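Long-range contacts in aminotransferase AspB (Helicobacter pylori 26695, PDB 3EZS), which probably works as a pyridoxal 5'-phosphate-dependent aminotransferase of class I and II, passing amino groups between amino acids and keto acids: residues 69-74 with 274-279; 76-81 with 208-213; 223-228 with 242-247. All blocks are in the same frame, centred on the assembly; numbering follows the deposited sequence.

Overall arrangement
All three contacts lie in and around the mixed seven-stranded sheet at the core of the large domain of fold type I aminotransferases. Interaction 3 is within the sheet, joining strand 223-228 to the antiparallel strand 241-245. Interaction 1 packs helix 62-76 against the last part of helix 266-277; interaction 2 sets the chain just after helix 62-76 against helix 208-214. Centres of interactions 2 and 3 are about 10 Å apart; that of interaction 1 is about 15 Å from each. Along the chain, interaction 1 opens first and closes last, while interaction 2 closes before interaction 3 opens. Interactions 1 and 2 thus cover the sheet whose strand 223-228 ends near a phosphate ion.

Interaction 1 of 3, residues 69-74 with 274-279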
loop_
_atom_site.group_PDB
_atom_site.type_symbol
_atom_site.label_atom_id
_atom_site.label_comp_id
_atom_site.label_asym_id
_atom_site.label_seq_id
_atom_site.Cartn_x
_atom_site.Cartn_y
_atom_site.Cartn_z
ATOM N N ARG A 69 15.454 -12.612 5.898
ATOM C CA ARG A 69 16.104 -13.035 7.129
ATOM C C ARG A 69 17.563 -13.433 6.849
ATOM O O ARG A 69 18.460 -13.094 7.620
ATOM C CB ARG A 69 15.352 -14.184 7.803
ATOM C CG ARG A 69 13.964 -13.793 8.283
ATOM C CD ARG A 69 13.405 -14.763 9.330
ATOM N NE ARG A 69 13.261 -16.122 8.822
ATOM C CZ ARG A 69 12.244 -16.561 8.083
ATOM N NH1 ARG A 69 11.244 -15.758 7.743
ATOM N NH2 ARG A 69 12.231 -17.818 7.675
ATOM N N GLY A 70 17.795 -14.149 5.754
ATOM C CA GLY A 70 19.155 -14.560 5.376
ATOM C C GLY A 70 20.064 -13.351 5.207
ATOM O O GLY A 70 21.203 -13.347 5.677
ATOM N N PHE A 71 19.535 -12.325 4.542
ATOM C CA PHE A 71 20.229 -11.043 4.401
ATOM C C PHE A 71 20.638 -10.465 5.762
ATOM O O PHE A 71 21.796 -10.068 5.956
ATOM C CB PHE A 71 19.374 -10.009 3.641
ATOM C CG PHE A 71 19.890 -8.605 3.785
ATOM C CD1 PHE A 71 21.052 -8.217 3.137
ATOM C CD2 PHE A 71 19.257 -7.701 4.613
ATOM C CE1 PHE A 71 21.555 -6.973 3.307
ATOM C CE2 PHE A 71 19.759 -6.455 4.788
ATOM C CZ PHE A 71 20.902 -6.075 4.107
ATOM N N PHE A 72 19.699 -10.429 6.703
ATOM C CA PHE A 72 19.963 -9.858 8.030
ATOM C C PHE A 72 21.060 -10.641 8.768
ATOM O O PHE A 72 21.910 -10.044 9.441
ATOM C CB PHE A 72 18.688 -9.755 8.865
ATOM C CG PHE A 72 18.728 -8.660 9.879
ATOM C CD1 PHE A 72 18.324 -7.383 9.538
ATOM C CD2 PHE A 72 19.209 -8.885 11.147
ATOM C CE1 PHE A 72 18.375 -6.368 10.450
ATOM C CE2 PHE A 72 19.262 -7.867 12.059
ATOM C CZ PHE A 72 18.849 -6.609 11.713
ATOM N N LYS A 73 21.052 -11.963 8.607
ATOM C CA LYS A 73 22.074 -12.823 9.185
ATOM C C LYS A 73 23.452 -12.548 8.601
ATOM O O LYS A 73 24.382 -12.298 9.342
ATOM C CB LYS A 73 21.709 -14.306 8.996
ATOM C CG LYS A 73 22.680 -15.289 9.662
ATOM C CD LYS A 73 22.244 -16.754 9.476
ATOM N N ARG A 74 23.588 -12.585 7.282
ATOM C CA ARG A 74 24.865 -12.305 6.649
ATOM C C ARG A 74 25.381 -10.917 6.968
ATOM O O ARG A 74 26.570 -10.734 7.228
ATOM C CB ARG A 74 24.757 -12.397 5.135
ATOM C CG ARG A 74 24.449 -13.787 4.562
ATOM C CD ARG A 74 24.717 -13.771 3.049
ATOM N NE ARG A 74 23.996 -12.693 2.374
ATOM C CZ ARG A 74 22.737 -12.766 1.935
ATOM N NH1 ARG A 74 21.991 -13.856 2.109
ATOM N NH2 ARG A 74 22.206 -11.724 1.322
ATOM N N ALA A 274 15.424 -12.710 -5.352
ATOM C CA ALA A 274 16.708 -12.873 -6.017
ATOM C C ALA A 274 17.658 -11.755 -5.569
ATOM O O ALA A 274 18.823 -12.015 -5.296
ATOM C CB ALA A 274 16.533 -12.895 -7.547
ATOM N N ALA A 275 17.146 -10.526 -5.454
ATOM C CA ALA A 275 17.939 -9.370 -4.999
ATOM C C ALA A 275 18.447 -9.548 -3.575
ATOM O O ALA A 275 19.634 -9.350 -3.309
ATOM C CB ALA A 275 17.126 -8.040 -5.123
ATOM N N TRP A 276 17.565 -9.956 -2.662
ATOM C CA TRP A 276 17.965 -10.113 -1.255
ATOM C C TRP A 276 18.946 -11.254 -1.019
ATOM O O TRP A 276 19.685 -11.210 -0.057
ATOM C CB TRP A 276 16.759 -10.286 -0.323
ATOM C CG TRP A 276 15.910 -9.043 -0.075
ATOM C CD1 TRP A 276 14.642 -8.822 -0.514
ATOM C CD2 TRP A 276 16.275 -7.875 0.693
ATOM N NE1 TRP A 276 14.192 -7.596 -0.070
ATOM C CE2 TRP A 276 15.176 -6.992 0.660
ATOM C CE3 TRP A 276 17.432 -7.483 1.381
ATOM C CZ2 TRP A 276 15.182 -5.749 1.320
ATOM C CZ3 TRP A 276 17.442 -6.225 2.025
ATOM C CH2 TRP A 276 16.311 -5.397 2.004
ATOM N N LEU A 277 18.909 -12.285 -1.863
ATOM C CA LEU A 277 19.806 -13.425 -1.751
ATOM C C LEU A 277 21.259 -13.127 -2.180
ATOM O O LEU A 277 22.177 -13.843 -1.786
ATOM C CB LEU A 277 19.293 -14.583 -2.615
ATOM C CG LEU A 277 18.052 -15.387 -2.240
ATOM C CD1 LEU A 277 17.450 -16.138 -3.455
ATOM C CD2 LEU A 277 18.360 -16.364 -1.089
ATOM N N ASP A 278 21.453 -12.088 -2.993
ATOM C CA ASP A 278 22.768 -11.770 -3.550
ATOM C C ASP A 278 23.398 -10.514 -2.961
ATOM O O ASP A 278 22.705 -9.489 -2.766
ATOM C CB ASP A 278 22.630 -11.554 -5.050
ATOM C CG ASP A 278 23.935 -11.183 -5.699
ATOM O OD1 ASP A 278 24.842 -12.030 -5.717
ATOM O OD2 ASP A 278 24.051 -10.050 -6.194
ATOM N N ASP A 279 24.705 -10.596 -2.693
ATOM C CA ASP A 279 25.481 -9.471 -2.153
ATOM C C ASP A 279 26.400 -8.795 -3.175
ATOM O O ASP A 279 26.802 -7.657 -2.982
ATOM C CB ASP A 279 26.333 -9.944 -0.969
ATOM C CG ASP A 279 25.494 -10.320 0.256
ATOM O OD1 ASP A 279 24.349 -9.855 0.386
ATOM O OD2 ASP A 279 25.986 -11.086 1.087
#
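Arg74 grips Asp279 side-on, in a bidentate salt bridge that ties helix 62-76 to the chain leaving helix 266-277 in the large domain of this fold type I aminotransferase. NE of Arg74 bonds OD2 of Asp279 at 2.9 Å, and NH2 of Arg74 reaches OD1 of Asp279 at 3.0 Å. The pairing is twisted: guanidinium and carboxylate planes stand 54° apart, OD2 is met on its syn side, and OD1 is approached from above the carboxylate plane. NH2 makes one further bond, in the guanidinium plane, to the backbone O of Trp276 (NH2 to O 2.9 Å). A bend in the arginine chain at chi3 (-54°) turns the guanidinium back over its own helix, so that CA of Phe71 lies 3.6 Å above the guanidinium plane, toward its rim. Asp279 OD1 also forms a salt bridge with Arg232; two positive groups would be expected to favour the charged carboxylate. Beside the salt bridge, the aromatic side chains of Phe71 and Trp276 pack, both buried. Their rings are inclined at 54°, neither stacked nor edge-to-face, with 4.9 Å between the Phe71 centroid and that of the indole six-membered ring. The indole NE1 bonds instead to the hydroxyl of Ser240. The six-membered ring is what reaches Phe71: Trp276 CZ3 sits over one face of the phenyl ring, displaced toward its rim, 3.5 Å from Phe71 CD2.

Interaction 2 of 3, residues 76-81 with 208-213; sequences FKIELK and LLEACM
Ile78 fits its terminal methyl against the backbone and side chains of helix 208-214, touching three residues of it. CD1 of Ile78 lies 3.6 Å from the carbonyl O of Leu209 and also touches Leu209 CB and Glu210 CG. It meets CG of Met213, a selenomethionine, at 3.9 Å; the two side chains run antiparallel alongside one another. The chi1 of -74° sets CG1 of Ile78 opposite its carbonyl carbon, and an extended chi2 carries the methyl out to the helix. Here the chain, leaving helix 62-76 through the positive phi of Lys77, runs past helix 208-214, which packs by Leu208 and Leu209 on strand 223-228 of the large-domain sheet. Glu210 stretches its side chain across that of Phe76 at about a right angle, bringing OE2 of Glu210 to 3.3 Å from CD1 of Phe76. The oxygen arrives at the ring edge, near its plane, where the weakly positive C-H rim faces it. OE2 takes its hydrogen bond from the backbone N of Ser207. Leu209 completes the apolar side by laying CD1 against CD2 of Leu80 at 3.8 Å, the two leucines crossing at about a right angle and both also touching Phe72 of helix 62-76.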
loop_
_atom_site.group_PDB
_atom_site.type_symbol
_atom_site.label_atom_id
_atom_site.label_comp_id
_atom_site.label_asym_id
_atom_site.label_seq_id
_atom_site.Cartn_x
_atom_site.Cartn_y
_atom_site.Cartn_z
ATOM N N PHE A 76 24.254 -8.535 9.493
ATOM C CA PHE A 76 24.369 -8.108 10.893
ATOM C C PHE A 76 24.736 -9.204 11.883
ATOM O O PHE A 76 24.813 -8.931 13.083
ATOM C CB PHE A 76 23.074 -7.390 11.334
ATOM C CG PHE A 76 22.708 -6.230 10.451
ATOM C CD1 PHE A 76 23.406 -5.030 10.545
ATOM C CD2 PHE A 76 21.673 -6.335 9.516
ATOM C CE1 PHE A 76 23.090 -3.962 9.736
ATOM C CE2 PHE A 76 21.342 -5.270 8.693
ATOM C CZ PHE A 76 22.053 -4.080 8.800
ATOM N N LYS A 77 24.951 -10.424 11.390
ATOM C CA LYS A 77 25.308 -11.590 12.230
ATOM C C LYS A 77 24.252 -11.929 13.282
ATOM O O LYS A 77 24.569 -12.435 14.358
ATOM C CB LYS A 77 26.674 -11.380 12.902
ATOM C CG LYS A 77 27.777 -10.836 11.984
ATOM C CD LYS A 77 27.930 -11.659 10.721
ATOM N N ILE A 78 22.999 -11.626 12.975
ATOM C CA ILE A 78 21.883 -11.900 13.866
ATOM C C ILE A 78 20.947 -12.840 13.119
ATOM O O ILE A 78 20.663 -12.627 11.942
ATOM C CB ILE A 78 21.133 -10.612 14.240
ATOM C CG1 ILE A 78 21.957 -9.789 15.225
ATOM C CG2 ILE A 78 19.796 -10.918 14.878
ATOM C CD1 ILE A 78 21.388 -8.404 15.462
ATOM N N GLU A 79 20.473 -13.879 13.800
ATOM C CA GLU A 79 19.556 -14.829 13.198
ATOM C C GLU A 79 18.181 -14.516 13.712
ATOM O O GLU A 79 17.822 -14.882 14.825
ATOM C CB GLU A 79 19.968 -16.258 13.538
ATOM C CG GLU A 79 19.224 -17.312 12.740
ATOM C CD GLU A 79 20.035 -18.599 12.563
ATOM O OE1 GLU A 79 20.879 -18.920 13.433
ATOM O OE2 GLU A 79 19.826 -19.282 11.533
ATOM N N LEU A 80 17.418 -13.800 12.905
ATOM C CA LEU A 80 16.073 -13.438 13.266
ATOM C C LEU A 80 15.166 -14.648 13.207
ATOM O O LEU A 80 15.259 -15.472 12.292
ATOM C CB LEU A 80 15.533 -12.357 12.344
ATOM C CG LEU A 80 16.188 -10.971 12.430
ATOM C CD1 LEU A 80 15.713 -10.137 11.259
ATOM C CD2 LEU A 80 15.915 -10.262 13.793
ATOM N N LYS A 81 14.291 -14.747 14.209
ATOM C CA LYS A 81 13.300 -15.797 14.285
ATOM C C LYS A 81 12.176 -15.460 13.296
ATOM O O LYS A 81 12.057 -14.319 12.849
ATOM C CB LYS A 81 12.795 -15.929 15.726
ATOM C CG LYS A 81 13.921 -16.355 16.673
ATOM C CD LYS A 81 13.558 -16.293 18.130
ATOM C CE LYS A 81 14.750 -16.704 18.992
ATOM N NZ LYS A 81 15.857 -15.709 18.972
ATOM N N LEU A 208 20.549 -1.215 14.971
ATOM C CA LEU A 208 20.039 -1.040 16.329
ATOM C C LEU A 208 19.750 -2.404 17.003
ATOM O O LEU A 208 19.748 -2.507 18.241
ATOM C CB LEU A 208 18.770 -0.143 16.280
ATOM C CG LEU A 208 17.971 0.168 17.549
ATOM C CD1 LEU A 208 18.844 0.827 18.647
ATOM C CD2 LEU A 208 16.744 1.049 17.221
ATOM N N LEU A 209 19.478 -3.448 16.211
ATOM C CA LEU A 209 19.253 -4.791 16.795
ATOM C C LEU A 209 20.559 -5.401 17.322
ATOM O O LEU A 209 20.536 -6.268 18.231
ATOM C CB LEU A 209 18.526 -5.748 15.835
ATOM C CG LEU A 209 17.132 -5.347 15.317
ATOM C CD1 LEU A 209 16.410 -6.560 14.701
ATOM C CD2 LEU A 209 16.266 -4.741 16.417
ATOM N N GLU A 210 21.695 -4.953 16.794
ATOM C CA GLU A 210 22.996 -5.395 17.339
ATOM C C GLU A 210 23.196 -4.812 18.750
ATOM O O GLU A 210 23.773 -5.453 19.627
ATOM C CB GLU A 210 24.157 -4.945 16.461
ATOM C CG GLU A 210 24.157 -5.491 15.051
ATOM C CD GLU A 210 25.396 -5.015 14.268
ATOM O OE1 GLU A 210 26.505 -5.314 14.715
ATOM O OE2 GLU A 210 25.265 -4.361 13.208
ATOM N N ALA A 211 22.736 -3.580 18.945
ATOM C CA ALA A 211 22.806 -2.924 20.247
ATOM C C ALA A 211 21.957 -3.696 21.252
ATOM O O ALA A 211 22.314 -3.843 22.424
ATOM C CB ALA A 211 22.332 -1.450 20.124
ATOM N N CYS A 212 20.822 -4.187 20.771
ATOM C CA CYS A 212 19.917 -4.973 21.572
ATOM C C CYS A 212 20.583 -6.222 22.119
ATOM O O CYS A 212 20.417 -6.544 23.290
ATOM C CB CYS A 212 18.672 -5.348 20.757
ATOM S SG CYS A 212 17.443 -4.027 20.599
HETATM N N MSE A 213 21.321 -6.921 21.263
HETATM C CA MSE A 213 22.027 -8.132 21.650
HETATM C C MSE A 213 23.040 -7.829 22.761
HETATM O O MSE A 213 23.181 -8.611 23.701
HETATM C CB MSE A 213 22.775 -8.741 20.469
HETATM C CG MSE A 213 21.935 -9.127 19.270
HETATM SE SE MSE A 213 20.535 -10.386 19.621
HETATM C CE MSE A 213 21.619 -11.908 20.182
#

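Interaction 3 of 3, residues 223-228 with 242-247; sequences VLVIHS and FIAGDS. With PO4 (phosphate ion), chain C.
Ile226 and Ile243 meet on one face of the sheet, and Val225 with Ala244 and His227 with Phe242 on the other. CG1 of Ile226 lies 4.0 Å from CD1 of Ile243, on the face covered by helix 92-102, whose Val94 touches both. On the reverse side CG2 of Val225 is 4.1 Å from CB of Ala244, and Val225 also packs on helix 208-214. Next along this face, the rings of His227 and Phe242 run the same way in nearly parallel planes, 10° apart, but offset so that little of one ring lies over the other. The real cover is a CH-pi contact: CB of His227 stands over the phenyl face, 3.6 Å from the Phe242 ring centroid. A chi1 of 65°, which places CG of Phe242 between its own N and carbonyl carbon, brings the ring against that methylene.

Between the faces runs an antiparallel ladder. Val225 pairs with Ala244, and His227 with Phe242, each through two backbone bonds; the bond from His227 N to Phe242 O is 2.8 Å. Leu224 faces Gly245 in a non-hydrogen-bonded pair, where the absence of a side chain lets Gly245 CA approach Val223 O to 3.3 Å. Asp246 N closes the ladder on that same Val223 O (2.9 Å), while the aspartate carboxylate N-caps the following helix and holds Asn222 N.

At the opposite end Ser228 OG approaches O1 of a phosphate ion, probably from the crystallisation liquor, at a doubtfully short distance. Ser230, Arg239 and the backbone N atoms of Ser91 and Arg92 also bind this ion. The pairing places Ser228, at the end of its strand, among these donors, an arrangement consistent with the site that receives the cofactor's phosphate group.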
loop_
_atom_site.group_PDB
_atom_site.type_symbol
_atom_site.label_atom_id
_atom_site.label_comp_id
_atom_site.label_asym_id
_atom_site.label_seq_id
_atom_site.Cartn_x
_atom_site.Cartn_y
_atom_site.Cartn_z
ATOM N N VAL A 223 11.747 -2.503 20.430
ATOM C CA VAL A 223 12.678 -2.051 19.383
ATOM C C VAL A 223 12.424 -2.701 18.020
ATOM O O VAL A 223 12.170 -3.916 17.919
ATOM C CB VAL A 223 14.136 -2.292 19.836
ATOM C CG1 VAL A 223 15.146 -1.871 18.759
ATOM C CG2 VAL A 223 14.416 -1.556 21.169
ATOM N N LEU A 224 12.516 -1.866 16.982
ATOM C CA LEU A 224 12.269 -2.247 15.597
ATOM C C LEU A 224 13.185 -1.467 14.642
ATOM O O LEU A 224 13.589 -0.350 14.927
ATOM C CB LEU A 224 10.804 -1.958 15.227
ATOM C CG LEU A 224 9.723 -2.708 16.032
ATOM C CD1 LEU A 224 8.543 -1.839 16.262
ATOM C CD2 LEU A 224 9.338 -4.045 15.420
ATOM N N VAL A 225 13.525 -2.094 13.525
ATOM C CA VAL A 225 14.372 -1.502 12.498
ATOM C C VAL A 225 13.619 -1.686 11.189
ATOM O O VAL A 225 12.946 -2.688 10.995
ATOM C CB VAL A 225 15.791 -2.158 12.428
ATOM C CG1 VAL A 225 16.607 -1.919 13.731
ATOM C CG2 VAL A 225 15.698 -3.650 12.122
ATOM N N ILE A 226 13.732 -0.713 10.303
ATOM C CA ILE A 226 13.030 -0.705 9.024
ATOM C C ILE A 226 14.061 -0.682 7.889
ATOM O O ILE A 226 14.947 0.155 7.876
ATOM C CB ILE A 226 12.064 0.511 8.957
ATOM C CG1 ILE A 226 10.938 0.322 9.974
ATOM C CG2 ILE A 226 11.490 0.698 7.524
ATOM C CD1 ILE A 226 9.909 1.460 10.033
ATOM N N HIS A 227 13.943 -1.617 6.954
ATOM C CA HIS A 227 14.886 -1.738 5.836
ATOM C C HIS A 227 14.170 -1.653 4.504
ATOM O O HIS A 227 12.953 -1.840 4.435
ATOM C CB HIS A 227 15.689 -3.041 5.954
ATOM C CG HIS A 227 16.704 -3.027 7.062
ATOM N ND1 HIS A 227 18.059 -2.910 6.829
ATOM C CD2 HIS A 227 16.559 -3.091 8.411
ATOM C CE1 HIS A 227 18.708 -2.926 7.982
ATOM N NE2 HIS A 227 17.824 -3.034 8.961
ATOM N N SER A 228 14.936 -1.332 3.462
ATOM C CA SER A 228 14.437 -1.222 2.095
ATOM C C SER A 228 15.489 -1.713 1.119
ATOM O O SER A 228 16.661 -1.575 1.374
ATOM C CB SER A 228 14.139 0.228 1.754
ATOM O OG SER A 228 13.789 0.365 0.382
ATOM N N PHE A 242 11.339 -4.382 4.714
ATOM C CA PHE A 242 10.919 -5.159 5.856
ATOM C C PHE A 242 11.053 -4.359 7.142
ATOM O O PHE A 242 11.652 -3.273 7.175
ATOM C CB PHE A 242 11.645 -6.524 5.944
ATOM C CG PHE A 242 13.147 -6.459 6.189
ATOM C CD1 PHE A 242 13.658 -6.347 7.481
ATOM C CD2 PHE A 242 14.040 -6.606 5.135
ATOM C CE1 PHE A 242 15.039 -6.314 7.709
ATOM C CE2 PHE A 242 15.412 -6.581 5.356
ATOM C CZ PHE A 242 15.909 -6.440 6.649
ATOM N N ILE A 243 10.432 -4.900 8.175
ATOM C CA ILE A 243 10.506 -4.383 9.530
ATOM C C ILE A 243 10.821 -5.600 10.406
ATOM O O ILE A 243 10.169 -6.642 10.287
ATOM C CB ILE A 243 9.233 -3.650 9.976
ATOM C CG1 ILE A 243 9.412 -3.116 11.400
ATOM C CG2 ILE A 243 8.002 -4.544 9.869
ATOM C CD1 ILE A 243 8.374 -2.108 11.787
ATOM N N ALA A 244 11.845 -5.460 11.252
ATOM C CA ALA A 244 12.311 -6.526 12.115
ATOM C C ALA A 244 12.497 -6.042 13.555
ATOM O O ALA A 244 12.846 -4.875 13.795
ATOM C CB ALA A 244 13.628 -7.092 11.564
ATOM N N GLY A 245 12.244 -6.934 14.511
ATOM C CA GLY A 245 12.396 -6.597 15.928
ATOM C C GLY A 245 11.398 -7.301 16.826
ATOM O O GLY A 245 11.136 -8.486 16.640
ATOM N N ASP A 246 10.851 -6.543 17.777
ATOM C CA ASP A 246 9.880 -7.007 18.805
ATOM C C ASP A 246 8.780 -7.888 18.219
ATOM O O ASP A 246 7.870 -7.387 17.557
ATOM C CB ASP A 246 9.249 -5.793 19.495
ATOM C CG ASP A 246 8.513 -6.141 20.783
ATOM O OD1 ASP A 246 7.890 -7.217 20.894
ATOM O OD2 ASP A 246 8.528 -5.270 21.680
ATOM N N SER A 247 8.856 -9.191 18.502
ATOM C CA SER A 247 7.931 -10.151 17.938
ATOM C C SER A 247 6.529 -10.023 18.470
ATOM O O SER A 247 5.617 -10.512 17.833
ATOM C CB SER A 247 8.432 -11.579 18.159
ATOM O OG SER A 247 8.580 -11.885 19.544
HETATM P P PO4 C . 11.511 3.151 -0.070
HETATM O O1 PO4 C . 11.890 1.863 0.605
HETATM O O2 PO4 C . 10.043 3.392 0.037
HETATM O O3 PO4 C . 11.847 3.068 -1.517
HETATM O O4 PO4 C . 12.209 4.276 0.635
#